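Local coordinates for protein dipeptidase AC. Metallo peptidase. MEROPS family M19 (Rhodobacter sphaeroides, PDB 3LY0) that probably hydrolyses dipeptides as a zinc-dependent dipeptidase of the TIM-barrel M19 family, and here holds a phosphinate mimic of L-Ala-D-Ala beside its zinc ions, at residues F269-E272 against R276-E279; P284-L289 against R330-D335. All coordinates share one frame; numbering follows the deposited sequence.

Contact 1 of 2, residues F269-E272 against R276-E279. With LY0 ((2R)-3-[(R)-[(1R)-1-aminoethyl](hydroxy)phosphoryl]-2-methylpropanoic acid), chain C.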
loop_
_atom_site.group_PDB
_atom_site.type_symbol
_atom_site.label_atom_id
_atom_site.label_comp_id
_atom_site.label_asym_id
_atom_site.label_seq_id
_atom_site.Cartn_x
_atom_site.Cartn_y
_atom_site.Cartn_z
ATOM N N PHE A 269 7.984 1.647 -10.586
ATOM C CA PHE A 269 6.843 2.540 -10.745
ATOM C C PHE A 269 7.252 4.003 -10.655
ATOM O O PHE A 269 6.419 4.886 -10.841
ATOM C CB PHE A 269 5.772 2.240 -9.687
ATOM C CG PHE A 269 5.318 0.801 -9.667
ATOM C CD1 PHE A 269 5.419 -0.004 -10.797
ATOM C CD2 PHE A 269 4.774 0.257 -8.505
ATOM C CE1 PHE A 269 4.988 -1.331 -10.771
ATOM C CE2 PHE A 269 4.343 -1.061 -8.468
ATOM C CZ PHE A 269 4.459 -1.859 -9.598
ATOM N N LEU A 270 8.531 4.244 -10.365
ATOM C CA LEU A 270 9.082 5.597 -10.235
ATOM C C LEU A 270 9.924 6.015 -11.440
ATOM O O LEU A 270 9.820 7.137 -11.912
ATOM C CB LEU A 270 9.971 5.684 -8.989
ATOM C CG LEU A 270 9.300 5.720 -7.611
ATOM C CD1 LEU A 270 10.328 5.588 -6.501
ATOM C CD2 LEU A 270 8.504 7.005 -7.432
ATOM N N ARG A 271 10.779 5.109 -11.907
ATOM C CA ARG A 271 11.699 5.434 -12.999
ATOM C C ARG A 271 10.933 5.640 -14.297
ATOM O O ARG A 271 10.000 4.909 -14.604
ATOM C CB ARG A 271 12.700 4.295 -13.182
ATOM C CG ARG A 271 13.612 4.067 -11.996
ATOM C CD ARG A 271 14.370 2.762 -12.144
ATOM N NE ARG A 271 15.212 2.799 -13.336
ATOM C CZ ARG A 271 16.536 2.721 -13.318
ATOM N NH1 ARG A 271 17.181 2.578 -12.169
ATOM N NH2 ARG A 271 17.214 2.778 -14.458
ATOM N N GLU A 272 11.332 6.630 -15.081
ATOM C CA GLU A 272 10.647 6.846 -16.344
ATOM C C GLU A 272 10.831 5.654 -17.287
ATOM O O GLU A 272 9.976 5.399 -18.134
ATOM C CB GLU A 272 11.119 8.138 -17.004
ATOM C CG GLU A 272 10.613 9.397 -16.310
ATOM C CD GLU A 272 11.086 10.667 -16.996
ATOM O OE1 GLU A 272 11.588 10.578 -18.135
ATOM O OE2 GLU A 272 10.958 11.753 -16.396
ATOM N N ARG A 276 13.631 -2.113 -12.852
ATOM C CA ARG A 276 13.628 -2.490 -11.437
ATOM C C ARG A 276 14.854 -2.010 -10.635
ATOM O O ARG A 276 14.831 -2.013 -9.401
ATOM C CB ARG A 276 13.479 -4.011 -11.313
ATOM C CG ARG A 276 13.166 -4.504 -9.914
ATOM C CD ARG A 276 12.980 -6.016 -9.888
ATOM N NE ARG A 276 14.237 -6.710 -10.136
ATOM C CZ ARG A 276 15.025 -7.189 -9.180
ATOM N NH1 ARG A 276 14.675 -7.059 -7.910
ATOM N NH2 ARG A 276 16.156 -7.803 -9.494
ATOM N N SER A 277 15.911 -1.603 -11.325
ATOM C CA SER A 277 17.170 -1.247 -10.667
ATOM C C SER A 277 17.066 -0.132 -9.614
ATOM O O SER A 277 16.487 0.928 -9.864
ATOM C CB SER A 277 18.212 -0.855 -11.710
ATOM O OG SER A 277 19.379 -0.354 -11.087
ATOM N N ALA A 278 17.655 -0.379 -8.447
ATOM C CA ALA A 278 17.721 0.610 -7.377
ATOM C C ALA A 278 18.693 1.757 -7.672
ATOM O O ALA A 278 18.768 2.715 -6.896
ATOM C CB ALA A 278 18.102 -0.068 -6.062
ATOM N N GLU A 279 19.445 1.654 -8.772
ATOM C CA GLU A 279 20.445 2.665 -9.123
ATOM C C GLU A 279 19.792 3.854 -9.819
ATOM O O GLU A 279 19.664 3.897 -11.047
ATOM C CB GLU A 279 21.546 2.057 -10.002
ATOM C CG GLU A 279 22.565 3.069 -10.511
ATOM C CD GLU A 279 23.566 2.456 -11.479
ATOM O OE1 GLU A 279 24.115 3.202 -12.319
ATOM O OE2 GLU A 279 23.794 1.228 -11.404
HETATM P P LY0 C . 3.223 -5.630 -3.584
HETATM C C1 LY0 C . 3.924 -8.334 -3.593
HETATM N N1 LY0 C . 2.608 -7.434 -1.695
HETATM C C2 LY0 C . 3.640 -7.161 -2.680
HETATM C C4 LY0 C . 4.677 -5.039 -4.537
HETATM C C5 LY0 C . 4.404 -4.682 -5.972
HETATM C C6 LY0 C . 3.184 -3.819 -6.140
HETATM C C7 LY0 C . 5.613 -4.214 -6.741
HETATM O O31 LY0 C . 2.797 -4.641 -2.525
HETATM O O32 LY0 C . 2.000 -5.912 -4.519
HETATM O O61 LY0 C . 2.657 -3.659 -7.379
HETATM O O62 LY0 C . 2.628 -3.279 -5.168
#
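Arg-271 reaches over to the backbone of Ser-277 and Glu-279, tying together the loop that leaves the short helix 267-270 of the TIM-barrel dipeptidase; an ST turn at Ser-277 shapes the receiving side. The hydrogen bonds across the contact both come from one nitrogen. NH1 of Arg-271 gives to the carbonyl O of Ser-277 at 2.9 Å, meeting it from above the carbonyl plane, and makes a weak, bent bond of 3.0 Å to the O of Glu-279. Arginine suits the place because its long chain, bent at chi3 (61°), spans the gap while its NE makes a salt bridge with OD1 of Asp-273. Were Arg-271 cut back to an alanine, the carbonyls of Ser-277 and Glu-279 would probably lose this shared donor, and Asp-273 its charged partner, leaving the loop freer to move.

Within the receiving loop, Ser-277 OG accepts from the backbone N of Glu-279 at 3.1 Å and 161°, a fairly straight bond; serine suits the place, since its short hydroxyl reaches the N two residues on. Van der Waals contact is slight, with Ser-277 CB 3.6 Å from Arg-271 NH1.

Of the residues here, Phe-269 belongs to the inhibitor pocket, and its ring turns an edge to the carboxylate end. There the CE2 atom of Phe-269 lies 3.3 Å from O61 of the inhibitor.

Contact 2 of 2, residues P284-L289 against R330-D335; sequences PVLRHL and RAHGYD
With its CG anti to the backbone N (chi1 -168°), His-332 extends its imidazole from the last turn of its helix toward Leu-286, whose side chain comes from the opposite direction with CG anti to its own carbonyl carbon (chi1 -70°). The leucine thereby lies over one face of the imidazole in a CH-pi contact: CB of Leu-286 sits 3.8 Å from the centroid of the His-332 ring, almost on its normal. CD1 is close as well, 3.3 Å from ND1 of His-332. A branched aliphatic chain suits this place, since it spreads CB and both methyls across the flat ring.

Tyr-334 works beside this pair. Its hydroxyl OH approaches CB of Leu-289 to 3.3 Å, while CD1 of Leu-289 meets the edge of the ring, 4.2 Å from CE2 of Tyr-334. The in-plane edge of the His-332 ring faces CE1 of Tyr-334. Asp-290, the residue after Leu-289 and one helical turn on from Leu-286, takes both polar ends: OD2 pairs with His-332 NE2 and OD1 with Tyr-334 OH, holding imidazole and phenol in place.

Between the two aromatic residues the chain turns in a Schellman motif at Gly-333, whose positive phi (118°) would press a side chain against the preceding carbonyl O. Asp-335 then N-caps helix 336-354, where Met-339 and Leu-342 touch Tyr-334. Leu-289 packs on Leu-263 and Met-329, so the contact joins helix 283-296 to the C-terminal end of helix 322-332, outside strand 260-263 of the TIM-barrel fold.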
loop_
_atom_site.group_PDB
_atom_site.type_symbol
_atom_site.label_atom_id
_atom_site.label_comp_id
_atom_site.label_asym_id
_atom_site.label_seq_id
_atom_site.Cartn_x
_atom_site.Cartn_y
_atom_site.Cartn_z
ATOM N N PRO A 284 13.410 11.148 -10.060
ATOM C CA PRO A 284 12.132 10.504 -10.394
ATOM C C PRO A 284 11.133 10.550 -9.240
ATOM O O PRO A 284 9.925 10.643 -9.468
ATOM C CB PRO A 284 12.534 9.050 -10.697
ATOM C CG PRO A 284 14.004 9.146 -11.075
ATOM C CD PRO A 284 14.546 10.217 -10.182
ATOM N N VAL A 285 11.629 10.476 -8.013
ATOM C CA VAL A 285 10.756 10.562 -6.843
ATOM C C VAL A 285 10.039 11.914 -6.837
ATOM O O VAL A 285 8.825 11.989 -6.679
ATOM C CB VAL A 285 11.556 10.395 -5.547
ATOM C CG1 VAL A 285 10.666 10.619 -4.325
ATOM C CG2 VAL A 285 12.207 9.005 -5.496
ATOM N N LEU A 286 10.794 12.989 -7.049
ATOM C CA LEU A 286 10.210 14.324 -7.023
ATOM C C LEU A 286 9.358 14.608 -8.247
ATOM O O LEU A 286 8.424 15.402 -8.200
ATOM C CB LEU A 286 11.308 15.377 -6.886
ATOM C CG LEU A 286 11.975 15.363 -5.514
ATOM C CD1 LEU A 286 13.223 16.235 -5.527
ATOM C CD2 LEU A 286 10.986 15.805 -4.434
ATOM N N ARG A 287 9.685 13.965 -9.360
ATOM C CA ARG A 287 8.897 14.102 -10.567
ATOM C C ARG A 287 7.490 13.568 -10.305
ATOM O O ARG A 287 6.496 14.219 -10.609
ATOM C CB ARG A 287 9.566 13.308 -11.689
ATOM C CG ARG A 287 9.125 13.673 -13.084
ATOM C CD ARG A 287 10.101 13.087 -14.109
ATOM N NE ARG A 287 11.499 13.329 -13.737
ATOM C CZ ARG A 287 12.441 12.387 -13.648
ATOM N NH1 ARG A 287 12.155 11.116 -13.918
ATOM N NH2 ARG A 287 13.681 12.718 -13.297
ATOM N N HIS A 288 7.405 12.373 -9.727
ATOM C CA HIS A 288 6.097 11.807 -9.407
ATOM C C HIS A 288 5.367 12.625 -8.354
ATOM O O HIS A 288 4.177 12.887 -8.493
ATOM C CB HIS A 288 6.232 10.358 -8.956
ATOM C CG HIS A 288 6.355 9.393 -10.090
ATOM N ND1 HIS A 288 5.260 8.834 -10.719
ATOM C CD2 HIS A 288 7.448 8.916 -10.733
ATOM C CE1 HIS A 288 5.678 8.040 -11.690
ATOM N NE2 HIS A 288 7.001 8.065 -11.712
ATOM N N LEU A 289 6.075 13.028 -7.304
ATOM C CA LEU A 289 5.424 13.815 -6.254
ATOM C C LEU A 289 4.883 15.122 -6.804
ATOM O O LEU A 289 3.750 15.491 -6.521
ATOM C CB LEU A 289 6.352 14.073 -5.071
ATOM C CG LEU A 289 6.556 12.901 -4.119
ATOM C CD1 LEU A 289 7.648 13.239 -3.118
ATOM C CD2 LEU A 289 5.254 12.551 -3.394
ATOM N N ARG A 330 12.723 18.636 0.821
ATOM C CA ARG A 330 12.913 20.017 1.270
ATOM C C ARG A 330 13.769 20.801 0.280
ATOM O O ARG A 330 13.456 21.950 -0.056
ATOM C CB ARG A 330 13.550 20.058 2.654
ATOM C CG ARG A 330 12.638 19.570 3.760
ATOM C CD ARG A 330 13.192 19.950 5.115
ATOM N NE ARG A 330 12.228 19.707 6.181
ATOM C CZ ARG A 330 12.382 18.786 7.122
ATOM N NH1 ARG A 330 13.466 18.023 7.128
ATOM N NH2 ARG A 330 11.455 18.634 8.055
ATOM N N ALA A 331 14.846 20.179 -0.191
ATOM C CA ALA A 331 15.745 20.840 -1.142
ATOM C C ALA A 331 15.034 21.184 -2.447
ATOM O O ALA A 331 15.367 22.167 -3.117
ATOM C CB ALA A 331 16.978 19.979 -1.418
ATOM N N HIS A 332 14.056 20.358 -2.808
ATOM C CA HIS A 332 13.266 20.543 -4.012
ATOM C C HIS A 332 12.330 21.743 -3.868
ATOM O O HIS A 332 11.813 22.264 -4.856
ATOM C CB HIS A 332 12.455 19.273 -4.278
ATOM C CG HIS A 332 11.820 19.232 -5.627
ATOM N ND1 HIS A 332 12.554 19.206 -6.793
ATOM C CD2 HIS A 332 10.517 19.179 -5.998
ATOM C CE1 HIS A 332 11.730 19.157 -7.826
ATOM N NE2 HIS A 332 10.490 19.143 -7.369
ATOM N N GLY A 333 12.092 22.159 -2.633
ATOM C CA GLY A 333 11.325 23.367 -2.382
ATOM C C GLY A 333 10.026 23.208 -1.614
ATOM O O GLY A 333 9.282 24.176 -1.440
ATOM N N TYR A 334 9.732 21.999 -1.148
ATOM C CA TYR A 334 8.512 21.803 -0.377
ATOM C C TYR A 334 8.664 22.445 0.996
ATOM O O TYR A 334 9.576 22.101 1.745
ATOM C CB TYR A 334 8.197 20.316 -0.197
ATOM C CG TYR A 334 7.894 19.544 -1.464
ATOM C CD1 TYR A 334 7.703 20.184 -2.688
ATOM C CD2 TYR A 334 7.771 18.159 -1.424
ATOM C CE1 TYR A 334 7.418 19.452 -3.840
ATOM C CE2 TYR A 334 7.495 17.432 -2.560
ATOM C CZ TYR A 334 7.321 18.072 -3.762
ATOM O OH TYR A 334 7.045 17.314 -4.881
ATOM N N ASP A 335 7.768 23.377 1.320
ATOM C CA ASP A 335 7.805 24.053 2.617
ATOM C C ASP A 335 7.294 23.154 3.744
ATOM O O ASP A 335 6.752 22.070 3.497
ATOM C CB ASP A 335 7.040 25.384 2.573
ATOM C CG ASP A 335 5.563 25.208 2.270
ATOM O OD1 ASP A 335 4.958 24.220 2.738
ATOM O OD2 ASP A 335 4.998 26.073 1.567
#

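The two contacts follow one another along the chain, contact 1 closing before helix 283-296 opens contact 2, and their centres lie about 16 Å apart. They meet directly through a salt bridge between OE2 of Glu-272 and NH1 of Arg-287, 2.8 Å long. A weak hydrogen bond joins His-288 NE2 to the O of Leu-270, and CB of Pro-284 packs 3.5 Å from that same Leu-270 O. Helix 283-296 thus turns one side to contact 1 and another to 330-335. Of contact 1 only the Phe-269 end reaches the inhibitor; the Arg-271 bonds lie away from the pocket. Contact 2 is peripheral: the side chain of Leu-289 is about 12 Å from that of the zinc ligand His-233.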